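Local atomic coordinates of 3-HSA hydroxylase, oxygenase (Rhodococcus sp., PDB entry 2RFQ), a protein that catalyses the ortho-hydroxylation of the steroid intermediate 3-HSA to the catechol 3,4-DHSA with reduced FMN and dioxygen during bacterial cholesterol breakdown. Residues A[102-107]-A[222-227]; A[233-238]-A[302-307]; A[240-245]-A[324-329]; A[336-341]-A[361-366]. All coordinates share one frame; numbering follows the deposited sequence.

Contact 1: residues A[102-107]-A[222-227]; sequences QAQEDV and ERNTAP
Gln104 and Asn224 set out toward each other with matching first torsions, CG standing anti to the carbonyl carbon in both (chi1 -63° in each), and the glutamine chain then runs extended to its amide. That length is needed, because the CA atoms of Gln104 and Asn224 are 10.7 Å apart and two amide groups fill the space between them. Asn224 ND2 donates to Gln104 OE1 over 2.9 Å, with an angle of 161° at the hydrogen. The acceptor lies in the amide plane of Asn224, whereas the donor reaches the glutamine oxygen from well off the C=O direction and tilted out of the carbonyl plane, and the two amide planes stand 41° apart. Gln104 NE2 also comes within 3.3 Å of Asn224 ND2, but both are donors and no bond forms there; each has a backbone acceptor of its own, Phe99 O for Gln104 NE2 and Ala97 O for Asn224 ND2. Gln104 OE1 also accepts from Trp58 NE1, the stronger partner of the glutamine, and Gln57 NE2 binds Asn224 OD1, which leaves every polar end of this buried pair engaged. A leucine in place of this glutamine would probably leave the indole N-H of Trp58 and one N-H of Asn224 without their shared acceptor. The contact ties helix 101-108, in the N-terminal acyl-CoA dehydrogenase-like domain, to the loop between helix 210-214 and helix 233-266, with Leu96 of helix 80-96 against Gln104 and Pro55 against Asn224.

Contact 2: residues A[233-238]-A[302-307]; sequences WGTIHP and ADEYAL
Thr235 and Glu304 carry the whole contact, and its polar part is a single hydrogen bond between their side chains. The hydroxyl OG1 of Thr235 donates to Glu304 OE2 across a short 2.6 Å, meeting the syn lone pair, the one on the side of the other carboxylate oxygen. Thr235 OG1 is also 3.2 Å from Glu304 OE1, so the hydroxyl sits in front of the carboxylate and not at its outer flank. Glu304 gets there by reaching straight out from its helix: beyond CG the chain is extended (chi2 -175°), and it comes from the direction opposite to Thr235, spanning much of the 9.0 Å between the CA atoms of Thr235 and Glu304.

The van der Waals part lies right beside this bond. Thr235 CB and CG2 both rest against Glu304 OE1, CG2 at 3.3 Å, and so the hydroxyl meets one carboxylate oxygen while CB and the methyl lie against the other. Ala322 of helix 316-344 packs on both residues, Leu318 of the same helix lies on Glu304, and Met231 and Pro232 line the acid as well.

Helix 233-266 is thereby pinned near its start to helix 277-309, two long helices of the C-terminal acyl-CoA dehydrogenase-like bundle. A carboxylate buried among such apolar neighbours would probably have its ionisation shifted toward the neutral acid, while the hydrogen bond from the hydroxyl would help to stabilise the charged form.

Contact 3: residues A[240-245]-A[324-329]; sequences TISAPI and RDQVRA
Ser242 OG takes a hydrogen bond from Gln326 NE2 at 2.9 Å, with an N-H...O angle of 159°. The oxygen lies almost in the plane of the glutamine amide. The same serine oxygen is 3.1 Å from Gln326 O, and its stronger partner is Thr330 OG1, one turn further along, to which it is hydrogen-bonded. Gln326 folds back to offer its amide: CG is anti to the backbone N and the chain then bends sharply at chi2 (-96°), bringing the group beside its own helix toward Ser242. NE2 of Gln326 also bonds Ala370 O, and its OE1 is held by Arg323 NH1.

Both residues sit on long helices, 233-266 and 316-344, of the C-terminal helical bundle of the acyl-CoA dehydrogenase fold. The CA atoms of Ser242 and Gln326 are 6.5 Å apart, a close approach that a residue as small as serine permits. The side chain of Gln326 is about 7 Å from that of His368, which by similarity binds FMN.

Around the polar pair the packing is light across the helices: Gln326 CG lies 3.2 Å from Ser242 OG, and Leu297 of helix 277-309 covers both residues. On the face of helix 316-344 turned to the second subunit, Arg324 grips Asp325 side-on through NE and NH2, Asp325 OD1 also bonds Ser288 of that subunit, and Arg328 forms a salt bridge with its Asp289.

Contact 4: residues A[336-341]-A[361-366]; sequences SIDKLF and DAHAGR
Ile337 and Ala362 are the nearest pair between segments 336-341 and 361-366, their CA atoms 8.1 Å apart, with Asp338 and His363 next at 9.4 Å between CA atoms. The polar link is a His-carboxylate hydrogen bond: His363 NE2 donates to Asp338 OD1 at 2.7 Å in an almost straight line, 177° at the hydrogen. Asp338 OD1 receives it on its syn lone pair, in the plane of the imidazole at the ring edge. Carboxylate and ring are nearly coplanar, 6° apart, which also sets Asp338 OD2 3.3 Å from His363 NE2. Both side chains leave their helices with CG anti to the carbonyl carbon (chi1 -75° for Asp338) and approach from opposite directions. So straight an in-plane bond fixes the rotation of the ring. An alanine in place of this aspartate would probably leave His363 NE2 without its acceptor and the imidazole freer to turn.

Beside this pair the terminal methyl of Ile337, CD1, packs on Ala362 CB at 3.5 Å.

Both helices belong to the C-terminal acyl-CoA dehydrogenase-like bundle, and the side chain of Ala362 is about 8 Å from that of Trp84, which by similarity binds FMN. Ile337 is backed by Ala249 and Ala252 of helix 233-266, and Ile334 touches Ala362 and His363. Trp359 and Trp359 of the third subunit both meet the His363 ring edge-to-face, at a subunit interface of the tetramer.

Contacts 2, 3 and 4 run through the C-terminal helical bundle, while contact 1 lies at the far end, at the N-terminal domain, touching contact 2 through Pro227 and Tyr305; its centre is about 38 Å from that of contact 4 across the chain's centre. Contact 1 closes before the others open. Contacts 2 and 3 both use helix 233-266, their segments alternating along the chain, and their centres are about 12 Å apart; Pro238 touches Gln326 between them. Contact 4 follows, sharing helix 316-344 with contact 3, and Ile245 packs on Ala362 and Gly365. The series thus leads from the N-terminal domain through the bundle to the interface with the third subunit.

Contact 1: residues A[102-107]-A[222-227]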
loop_
_atom_site.group_PDB
_atom_site.type_symbol
_atom_site.label_atom_id
_atom_site.label_comp_id
_atom_site.label_asym_id
_atom_site.label_seq_id
_atom_site.Cartn_x
_atom_site.Cartn_y
_atom_site.Cartn_z
ATOM N N GLN A 102 5.479 -49.897 10.945
ATOM C CA GLN A 102 5.951 -50.229 12.290
ATOM C C GLN A 102 5.968 -48.993 13.172
ATOM O O GLN A 102 5.589 -49.058 14.337
ATOM C CB GLN A 102 7.338 -50.866 12.227
ATOM C CG GLN A 102 7.854 -51.366 13.564
ATOM C CD GLN A 102 9.280 -51.933 13.444
ATOM O OE1 GLN A 102 9.785 -52.176 12.332
ATOM N NE2 GLN A 102 9.931 -52.155 14.584
ATOM N N ALA A 103 6.391 -47.860 12.608
ATOM C CA ALA A 103 6.386 -46.591 13.357
ATOM C C ALA A 103 4.954 -46.187 13.751
ATOM O O ALA A 103 4.696 -45.778 14.887
ATOM C CB ALA A 103 7.037 -45.486 12.535
ATOM N N GLN A 104 4.013 -46.338 12.823
ATOM C CA GLN A 104 2.601 -46.040 13.141
ATOM C C GLN A 104 2.070 -46.961 14.235
ATOM O O GLN A 104 1.347 -46.522 15.115
ATOM C CB GLN A 104 1.727 -46.184 11.903
ATOM C CG GLN A 104 2.062 -45.210 10.793
ATOM C CD GLN A 104 1.387 -45.604 9.497
ATOM O OE1 GLN A 104 0.166 -45.757 9.451
ATOM N NE2 GLN A 104 2.189 -45.822 8.452
ATOM N N GLU A 105 2.438 -48.241 14.175
ATOM C CA GLU A 105 2.075 -49.187 15.217
ATOM C C GLU A 105 2.692 -48.770 16.569
ATOM O O GLU A 105 2.030 -48.825 17.609
ATOM C CB GLU A 105 2.498 -50.611 14.823
ATOM C CG GLU A 105 2.266 -51.655 15.926
ATOM C CD GLU A 105 0.803 -52.047 16.120
ATOM O OE1 GLU A 105 -0.002 -51.924 15.164
ATOM O OE2 GLU A 105 0.458 -52.502 17.241
ATOM N N ASP A 106 3.953 -48.335 16.557
ATOM C CA ASP A 106 4.590 -47.825 17.785
ATOM C C ASP A 106 3.777 -46.729 18.461
ATOM O O ASP A 106 3.620 -46.725 19.681
ATOM C CB ASP A 106 6.004 -47.310 17.502
ATOM C CG ASP A 106 6.991 -48.416 17.164
ATOM O OD1 ASP A 106 6.697 -49.605 17.377
ATOM O OD2 ASP A 106 8.082 -48.070 16.683
ATOM N N VAL A 107 3.264 -45.809 17.645
ATOM C CA VAL A 107 2.528 -44.658 18.137
ATOM C C VAL A 107 1.082 -44.978 18.506
ATOM O O VAL A 107 0.622 -44.599 19.594
ATOM C CB VAL A 107 2.596 -43.506 17.109
ATOM C CG1 VAL A 107 1.758 -42.320 17.565
ATOM C CG2 VAL A 107 4.081 -43.102 16.896
ATOM N N GLU A 222 2.369 -47.610 1.280
ATOM C CA GLU A 222 2.065 -48.974 0.822
ATOM C C GLU A 222 0.689 -49.401 1.336
ATOM O O GLU A 222 -0.144 -49.911 0.580
ATOM C CB GLU A 222 3.148 -49.956 1.278
ATOM C CG GLU A 222 2.893 -51.378 0.801
ATOM C CD GLU A 222 3.905 -52.402 1.340
ATOM O OE1 GLU A 222 4.758 -52.048 2.194
ATOM O OE2 GLU A 222 3.820 -53.579 0.922
ATOM N N ARG A 223 0.450 -49.153 2.620
ATOM C CA ARG A 223 -0.834 -49.481 3.236
ATOM C C ARG A 223 -1.781 -48.283 3.307
ATOM O O ARG A 223 -2.992 -48.452 3.255
ATOM C CB ARG A 223 -0.617 -50.118 4.619
ATOM C CG ARG A 223 0.091 -51.471 4.539
ATOM C CD ARG A 223 0.027 -52.264 5.841
ATOM N NE ARG A 223 -1.260 -52.085 6.519
ATOM C CZ ARG A 223 -1.710 -52.847 7.511
ATOM N NH1 ARG A 223 -0.979 -53.869 7.953
ATOM N NH2 ARG A 223 -2.900 -52.593 8.049
ATOM N N ASN A 224 -1.234 -47.070 3.436
ATOM C CA ASN A 224 -2.078 -45.880 3.496
ATOM C C ASN A 224 -2.207 -45.283 2.094
ATOM O O ASN A 224 -1.449 -44.393 1.701
ATOM C CB ASN A 224 -1.532 -44.871 4.514
ATOM C CG ASN A 224 -1.541 -45.417 5.936
ATOM O OD1 ASN A 224 -2.465 -46.128 6.330
ATOM N ND2 ASN A 224 -0.516 -45.076 6.719
ATOM N N THR A 225 -3.174 -45.811 1.349
ATOM C CA THR A 225 -3.275 -45.565 -0.093
ATOM C C THR A 225 -4.192 -44.386 -0.451
ATOM O O THR A 225 -4.338 -44.056 -1.653
ATOM C CB THR A 225 -3.783 -46.840 -0.839
ATOM O OG1 THR A 225 -5.089 -47.153 -0.347
ATOM C CG2 THR A 225 -2.848 -48.031 -0.579
ATOM N N ALA A 226 -4.808 -43.756 0.559
ATOM C CA ALA A 226 -5.748 -42.658 0.296
ATOM C C ALA A 226 -5.042 -41.517 -0.461
ATOM O O ALA A 226 -3.857 -41.239 -0.211
ATOM C CB ALA A 226 -6.370 -42.134 1.576
ATOM N N PRO A 227 -5.751 -40.874 -1.407
ATOM C CA PRO A 227 -5.080 -39.823 -2.207
ATOM C C PRO A 227 -4.552 -38.646 -1.385
ATOM O O PRO A 227 -3.588 -37.999 -1.809
ATOM C CB PRO A 227 -6.159 -39.376 -3.209
ATOM C CG PRO A 227 -7.494 -39.817 -2.558
ATOM C CD PRO A 227 -7.134 -41.124 -1.888
#

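Contact 2: residues A[233-238]-A[302-307]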
loop_
_atom_site.group_PDB
_atom_site.type_symbol
_atom_site.label_atom_id
_atom_site.label_comp_id
_atom_site.label_asym_id
_atom_site.label_seq_id
_atom_site.Cartn_x
_atom_site.Cartn_y
_atom_site.Cartn_z
ATOM N N TRP A 233 4.195 -32.085 0.497
ATOM C CA TRP A 233 4.508 -31.421 1.768
ATOM C C TRP A 233 4.595 -29.904 1.613
ATOM O O TRP A 233 4.191 -29.169 2.530
ATOM C CB TRP A 233 5.837 -31.960 2.314
ATOM C CG TRP A 233 6.242 -31.448 3.691
ATOM C CD1 TRP A 233 7.370 -30.740 3.986
ATOM C CD2 TRP A 233 5.564 -31.659 4.950
ATOM N NE1 TRP A 233 7.431 -30.480 5.334
ATOM C CE2 TRP A 233 6.345 -31.035 5.952
ATOM C CE3 TRP A 233 4.383 -32.304 5.325
ATOM C CZ2 TRP A 233 5.990 -31.049 7.307
ATOM C CZ3 TRP A 233 4.008 -32.300 6.686
ATOM C CH2 TRP A 233 4.821 -31.680 7.658
ATOM N N GLY A 234 5.130 -29.442 0.481
ATOM C CA GLY A 234 5.300 -28.004 0.242
ATOM C C GLY A 234 3.988 -27.230 0.204
ATOM O O GLY A 234 3.977 -26.004 0.363
ATOM N N THR A 235 2.881 -27.936 -0.088
ATOM C CA THR A 235 1.548 -27.373 0.114
ATOM C C THR A 235 0.947 -27.675 1.504
ATOM O O THR A 235 0.418 -26.791 2.170
ATOM C CB THR A 235 0.578 -27.838 -0.994
ATOM O OG1 THR A 235 1.029 -27.310 -2.247
ATOM C CG2 THR A 235 -0.844 -27.317 -0.728
ATOM N N ILE A 236 1.009 -28.931 1.918
ATOM C CA ILE A 236 0.348 -29.360 3.159
ATOM C C ILE A 236 0.836 -28.621 4.400
ATOM O O ILE A 236 0.014 -28.155 5.227
ATOM C CB ILE A 236 0.556 -30.891 3.330
ATOM C CG1 ILE A 236 -0.255 -31.630 2.241
ATOM C CG2 ILE A 236 0.217 -31.357 4.768
ATOM C CD1 ILE A 236 -1.806 -31.679 2.510
ATOM N N HIS A 237 2.156 -28.545 4.565
ATOM C CA HIS A 237 2.672 -27.960 5.824
ATOM C C HIS A 237 2.506 -26.438 5.813
ATOM O O HIS A 237 1.904 -25.880 6.742
ATOM C CB HIS A 237 4.091 -28.434 6.102
ATOM C CG HIS A 237 4.734 -27.771 7.280
ATOM N ND1 HIS A 237 4.158 -27.756 8.534
ATOM C CD2 HIS A 237 5.897 -27.087 7.387
ATOM C CE1 HIS A 237 4.945 -27.094 9.366
ATOM N NE2 HIS A 237 6.003 -26.674 8.693
ATOM N N PRO A 238 2.982 -25.757 4.753
ATOM C CA PRO A 238 2.734 -24.304 4.780
ATOM C C PRO A 238 1.243 -23.897 4.862
ATOM O O PRO A 238 0.906 -22.904 5.518
ATOM C CB PRO A 238 3.391 -23.807 3.483
ATOM C CG PRO A 238 4.516 -24.806 3.268
ATOM C CD PRO A 238 3.826 -26.134 3.604
ATOM N N ALA A 302 -7.656 -27.725 -3.095
ATOM C CA ALA A 302 -8.709 -28.479 -3.816
ATOM C C ALA A 302 -8.246 -28.957 -5.219
ATOM O O ALA A 302 -8.526 -30.100 -5.640
ATOM C CB ALA A 302 -9.988 -27.625 -3.913
ATOM N N ASP A 303 -7.550 -28.086 -5.937
ATOM C CA ASP A 303 -7.060 -28.415 -7.276
ATOM C C ASP A 303 -6.028 -29.524 -7.224
ATOM O O ASP A 303 -6.078 -30.476 -8.019
ATOM C CB ASP A 303 -6.490 -27.167 -7.950
ATOM C CG ASP A 303 -7.575 -26.174 -8.367
ATOM O OD1 ASP A 303 -8.781 -26.443 -8.177
ATOM O OD2 ASP A 303 -7.204 -25.137 -8.937
ATOM N N GLU A 304 -5.089 -29.439 -6.278
ATOM C CA GLU A 304 -4.108 -30.522 -6.142
ATOM C C GLU A 304 -4.822 -31.843 -5.849
ATOM O O GLU A 304 -4.542 -32.874 -6.472
ATOM C CB GLU A 304 -3.087 -30.221 -5.040
ATOM C CG GLU A 304 -2.262 -28.932 -5.269
ATOM C CD GLU A 304 -1.191 -28.718 -4.233
ATOM O OE1 GLU A 304 -1.133 -29.482 -3.246
ATOM O OE2 GLU A 304 -0.396 -27.756 -4.401
ATOM N N TYR A 305 -5.759 -31.804 -4.904
ATOM C CA TYR A 305 -6.431 -33.026 -4.434
ATOM C C TYR A 305 -7.268 -33.642 -5.546
ATOM O O TYR A 305 -7.290 -34.865 -5.717
ATOM C CB TYR A 305 -7.312 -32.699 -3.225
ATOM C CG TYR A 305 -7.911 -33.907 -2.556
ATOM C CD1 TYR A 305 -7.093 -34.917 -2.002
ATOM C CD2 TYR A 305 -9.304 -34.045 -2.460
ATOM C CE1 TYR A 305 -7.652 -36.036 -1.369
ATOM C CE2 TYR A 305 -9.866 -35.144 -1.825
ATOM C CZ TYR A 305 -9.047 -36.131 -1.285
ATOM O OH TYR A 305 -9.624 -37.215 -0.669
ATOM N N ALA A 306 -7.952 -32.790 -6.310
ATOM C CA ALA A 306 -8.766 -33.294 -7.442
ATOM C C ALA A 306 -7.908 -34.063 -8.442
ATOM O O ALA A 306 -8.338 -35.092 -8.984
ATOM C CB ALA A 306 -9.490 -32.152 -8.138
ATOM N N LEU A 307 -6.698 -33.557 -8.702
ATOM C CA LEU A 307 -5.813 -34.239 -9.640
ATOM C C LEU A 307 -5.432 -35.608 -9.088
ATOM O O LEU A 307 -5.451 -36.591 -9.804
ATOM C CB LEU A 307 -4.577 -33.382 -9.945
ATOM C CG LEU A 307 -4.859 -32.132 -10.767
ATOM C CD1 LEU A 307 -3.671 -31.179 -10.652
ATOM C CD2 LEU A 307 -5.066 -32.545 -12.226
#

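Contact 3: residues A[240-245]-A[324-329]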
loop_
_atom_site.group_PDB
_atom_site.type_symbol
_atom_site.label_atom_id
_atom_site.label_comp_id
_atom_site.label_asym_id
_atom_site.label_seq_id
_atom_site.Cartn_x
_atom_site.Cartn_y
_atom_site.Cartn_z
ATOM N N THR A 240 -0.983 -25.514 6.499
ATOM C CA THR A 240 -1.282 -25.708 7.943
ATOM C C THR A 240 -0.874 -24.502 8.812
ATOM O O THR A 240 -1.449 -24.258 9.872
ATOM C CB THR A 240 -0.772 -27.061 8.480
ATOM O OG1 THR A 240 -1.911 -27.843 8.915
ATOM C CG2 THR A 240 0.139 -26.892 9.676
ATOM N N ILE A 241 0.091 -23.727 8.317
ATOM C CA ILE A 241 0.555 -22.514 8.952
ATOM C C ILE A 241 -0.289 -21.297 8.557
ATOM O O ILE A 241 -0.545 -20.419 9.392
ATOM C CB ILE A 241 2.076 -22.304 8.601
ATOM C CG1 ILE A 241 2.898 -23.481 9.130
ATOM C CG2 ILE A 241 2.574 -20.890 8.995
ATOM C CD1 ILE A 241 2.674 -23.793 10.643
ATOM N N SER A 242 -0.721 -21.226 7.307
ATOM C CA SER A 242 -1.541 -20.078 6.891
ATOM C C SER A 242 -3.004 -20.214 7.321
ATOM O O SER A 242 -3.641 -19.219 7.673
ATOM C CB SER A 242 -1.481 -19.857 5.361
ATOM O OG SER A 242 -0.157 -19.521 4.971
ATOM N N ALA A 243 -3.549 -21.431 7.251
ATOM C CA ALA A 243 -4.992 -21.617 7.548
ATOM C C ALA A 243 -5.427 -21.042 8.905
ATOM O O ALA A 243 -6.456 -20.356 8.973
ATOM C CB ALA A 243 -5.394 -23.097 7.404
ATOM N N PRO A 244 -4.663 -21.292 9.989
ATOM C CA PRO A 244 -5.082 -20.707 11.281
ATOM C C PRO A 244 -4.998 -19.178 11.281
ATOM O O PRO A 244 -5.813 -18.532 11.897
ATOM C CB PRO A 244 -4.141 -21.352 12.313
ATOM C CG PRO A 244 -2.968 -21.879 11.522
ATOM C CD PRO A 244 -3.442 -22.121 10.116
ATOM N N ILE A 245 -4.040 -18.609 10.550
ATOM C CA ILE A 245 -3.943 -17.146 10.496
ATOM C C ILE A 245 -5.139 -16.570 9.744
ATOM O O ILE A 245 -5.736 -15.575 10.178
ATOM C CB ILE A 245 -2.606 -16.696 9.933
ATOM C CG1 ILE A 245 -1.477 -17.224 10.838
ATOM C CG2 ILE A 245 -2.563 -15.177 9.833
ATOM C CD1 ILE A 245 -0.041 -17.030 10.239
ATOM N N ARG A 324 2.928 -19.493 -3.726
ATOM C CA ARG A 324 2.691 -18.065 -4.007
ATOM C C ARG A 324 1.475 -17.541 -3.246
ATOM O O ARG A 324 1.553 -16.546 -2.547
ATOM C CB ARG A 324 2.502 -17.866 -5.514
ATOM C CG ARG A 324 2.092 -16.435 -5.901
ATOM C CD ARG A 324 1.532 -16.367 -7.342
ATOM N NE ARG A 324 0.208 -16.966 -7.388
ATOM C CZ ARG A 324 -0.442 -17.306 -8.501
ATOM N NH1 ARG A 324 0.105 -17.116 -9.723
ATOM N NH2 ARG A 324 -1.667 -17.817 -8.400
ATOM N N ASP A 325 0.343 -18.228 -3.390
ATOM C CA ASP A 325 -0.909 -17.759 -2.813
ATOM C C ASP A 325 -0.987 -18.000 -1.320
ATOM O O ASP A 325 -1.728 -17.309 -0.616
ATOM C CB ASP A 325 -2.078 -18.449 -3.525
ATOM C CG ASP A 325 -2.216 -18.017 -4.999
ATOM O OD1 ASP A 325 -1.700 -16.934 -5.381
ATOM O OD2 ASP A 325 -2.848 -18.780 -5.755
ATOM N N GLN A 326 -0.260 -19.006 -0.842
ATOM C CA GLN A 326 -0.280 -19.380 0.565
ATOM C C GLN A 326 0.433 -18.334 1.434
ATOM O O GLN A 326 -0.131 -17.822 2.419
ATOM C CB GLN A 326 0.289 -20.792 0.774
ATOM C CG GLN A 326 0.605 -21.092 2.244
ATOM C CD GLN A 326 2.057 -20.849 2.545
ATOM O OE1 GLN A 326 2.925 -21.176 1.729
ATOM N NE2 GLN A 326 2.345 -20.278 3.730
ATOM N N VAL A 327 1.659 -17.968 1.061
ATOM C CA VAL A 327 2.294 -16.863 1.788
ATOM C C VAL A 327 1.448 -15.581 1.653
ATOM O O VAL A 327 1.291 -14.811 2.613
ATOM C CB VAL A 327 3.770 -16.620 1.376
ATOM C CG1 VAL A 327 4.607 -17.904 1.580
ATOM C CG2 VAL A 327 3.880 -16.109 -0.060
ATOM N N ARG A 328 0.867 -15.380 0.475
ATOM C CA ARG A 328 0.059 -14.167 0.287
ATOM C C ARG A 328 -1.206 -14.177 1.144
ATOM O O ARG A 328 -1.626 -13.123 1.612
ATOM C CB ARG A 328 -0.291 -13.946 -1.182
ATOM C CG ARG A 328 -0.585 -12.446 -1.474
ATOM C CD ARG A 328 -0.285 -12.123 -2.968
ATOM N NE ARG A 328 -0.465 -10.716 -3.356
ATOM C CZ ARG A 328 0.395 -9.741 -3.062
ATOM N NH1 ARG A 328 1.506 -9.995 -2.350
ATOM N NH2 ARG A 328 0.166 -8.495 -3.473
ATOM N N ALA A 329 -1.806 -15.355 1.342
ATOM C CA ALA A 329 -3.016 -15.481 2.156
ATOM C C ALA A 329 -2.714 -15.037 3.591
ATOM O O ALA A 329 -3.497 -14.295 4.205
ATOM C CB ALA A 329 -3.497 -16.906 2.147
#

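Contact 4: residues A[336-341]-A[361-366]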
loop_
_atom_site.group_PDB
_atom_site.type_symbol
_atom_site.label_atom_id
_atom_site.label_comp_id
_atom_site.label_asym_id
_atom_site.label_seq_id
_atom_site.Cartn_x
_atom_site.Cartn_y
_atom_site.Cartn_z
ATOM N N SER A 336 -5.607 -7.370 6.790
ATOM C CA SER A 336 -7.017 -7.180 7.110
ATOM C C SER A 336 -7.232 -6.991 8.607
ATOM O O SER A 336 -7.983 -6.093 9.021
ATOM C CB SER A 336 -7.798 -8.365 6.574
ATOM O OG SER A 336 -7.639 -8.388 5.143
ATOM N N ILE A 337 -6.564 -7.807 9.423
ATOM C CA ILE A 337 -6.679 -7.646 10.891
ATOM C C ILE A 337 -6.141 -6.256 11.267
ATOM O O ILE A 337 -6.737 -5.528 12.094
ATOM C CB ILE A 337 -5.901 -8.744 11.653
ATOM C CG1 ILE A 337 -6.584 -10.091 11.407
ATOM C CG2 ILE A 337 -5.885 -8.430 13.169
ATOM C CD1 ILE A 337 -5.725 -11.256 11.769
ATOM N N ASP A 338 -5.019 -5.877 10.657
ATOM C CA ASP A 338 -4.432 -4.562 10.925
ATOM C C ASP A 338 -5.435 -3.437 10.644
ATOM O O ASP A 338 -5.577 -2.502 11.472
ATOM C CB ASP A 338 -3.154 -4.358 10.107
ATOM C CG ASP A 338 -1.978 -5.147 10.665
ATOM O OD1 ASP A 338 -2.142 -5.810 11.708
ATOM O OD2 ASP A 338 -0.886 -5.111 10.066
ATOM N N LYS A 339 -6.133 -3.529 9.503
ATOM C CA LYS A 339 -7.118 -2.525 9.128
ATOM C C LYS A 339 -8.198 -2.443 10.198
ATOM O O LYS A 339 -8.602 -1.341 10.590
ATOM C CB LYS A 339 -7.779 -2.844 7.773
ATOM C CG LYS A 339 -6.895 -2.697 6.563
ATOM C CD LYS A 339 -7.710 -3.028 5.288
ATOM C CE LYS A 339 -6.884 -2.857 4.013
ATOM N NZ LYS A 339 -5.598 -3.667 4.008
ATOM N N LEU A 340 -8.664 -3.606 10.664
ATOM C CA LEU A 340 -9.785 -3.638 11.624
ATOM C C LEU A 340 -9.340 -3.091 12.983
ATOM O O LEU A 340 -10.061 -2.287 13.617
ATOM C CB LEU A 340 -10.355 -5.051 11.788
ATOM C CG LEU A 340 -10.883 -5.649 10.481
ATOM C CD1 LEU A 340 -11.210 -7.142 10.633
ATOM C CD2 LEU A 340 -12.104 -4.884 10.039
ATOM N N PHE A 341 -8.160 -3.518 13.425
ATOM C CA PHE A 341 -7.645 -3.090 14.726
ATOM C C PHE A 341 -7.444 -1.568 14.709
ATOM O O PHE A 341 -7.837 -0.858 15.652
ATOM C CB PHE A 341 -6.336 -3.853 15.004
ATOM C CG PHE A 341 -5.629 -3.438 16.263
ATOM C CD1 PHE A 341 -6.236 -3.564 17.497
ATOM C CD2 PHE A 341 -4.337 -2.913 16.199
ATOM C CE1 PHE A 341 -5.556 -3.183 18.678
ATOM C CE2 PHE A 341 -3.651 -2.531 17.375
ATOM C CZ PHE A 341 -4.279 -2.660 18.612
ATOM N N ASP A 361 -1.652 -12.274 17.879
ATOM C CA ASP A 361 -1.539 -13.686 17.474
ATOM C C ASP A 361 -1.143 -13.859 15.994
ATOM O O ASP A 361 -0.285 -14.697 15.667
ATOM C CB ASP A 361 -2.853 -14.410 17.758
ATOM C CG ASP A 361 -3.062 -14.715 19.242
ATOM O OD1 ASP A 361 -2.164 -14.481 20.081
ATOM O OD2 ASP A 361 -4.181 -15.171 19.595
ATOM N N ALA A 362 -1.794 -13.090 15.116
ATOM C CA ALA A 362 -1.513 -13.175 13.661
ATOM C C ALA A 362 -0.097 -12.706 13.386
ATOM O O ALA A 362 0.634 -13.324 12.604
ATOM C CB ALA A 362 -2.542 -12.361 12.853
ATOM N N HIS A 363 0.324 -11.633 14.064
ATOM C CA HIS A 363 1.683 -11.142 13.839
ATOM C C HIS A 363 2.735 -12.110 14.359
ATOM O O HIS A 363 3.853 -12.204 13.818
ATOM C CB HIS A 363 1.845 -9.736 14.418
ATOM C CG HIS A 363 1.263 -8.684 13.546
ATOM N ND1 HIS A 363 1.960 -8.124 12.490
ATOM C CD2 HIS A 363 0.025 -8.134 13.521
ATOM C CE1 HIS A 363 1.182 -7.249 11.872
ATOM N NE2 HIS A 363 0.002 -7.242 12.471
ATOM N N ALA A 364 2.360 -12.910 15.359
ATOM C CA ALA A 364 3.283 -13.909 15.855
ATOM C C ALA A 364 3.353 -15.069 14.873
ATOM O O ALA A 364 4.450 -15.559 14.565
ATOM C CB ALA A 364 2.887 -14.392 17.244
ATOM N N GLY A 365 2.197 -15.505 14.371
ATOM C CA GLY A 365 2.151 -16.631 13.412
ATOM C C GLY A 365 2.947 -16.287 12.151
ATOM O O GLY A 365 3.534 -17.155 11.502
ATOM N N ARG A 366 2.964 -14.997 11.814
ATOM C CA ARG A 366 3.634 -14.488 10.620
ATOM C C ARG A 366 5.116 -14.867 10.563
ATOM O O ARG A 366 5.681 -14.970 9.472
ATOM C CB ARG A 366 3.460 -12.969 10.567
ATOM C CG ARG A 366 4.320 -12.256 9.494
ATOM C CD ARG A 366 3.939 -12.635 8.051
ATOM N NE ARG A 366 4.766 -11.835 7.156
ATOM C CZ ARG A 366 6.031 -12.102 6.856
ATOM N NH1 ARG A 366 6.699 -11.242 6.078
ATOM N NH2 ARG A 366 6.640 -13.198 7.324
#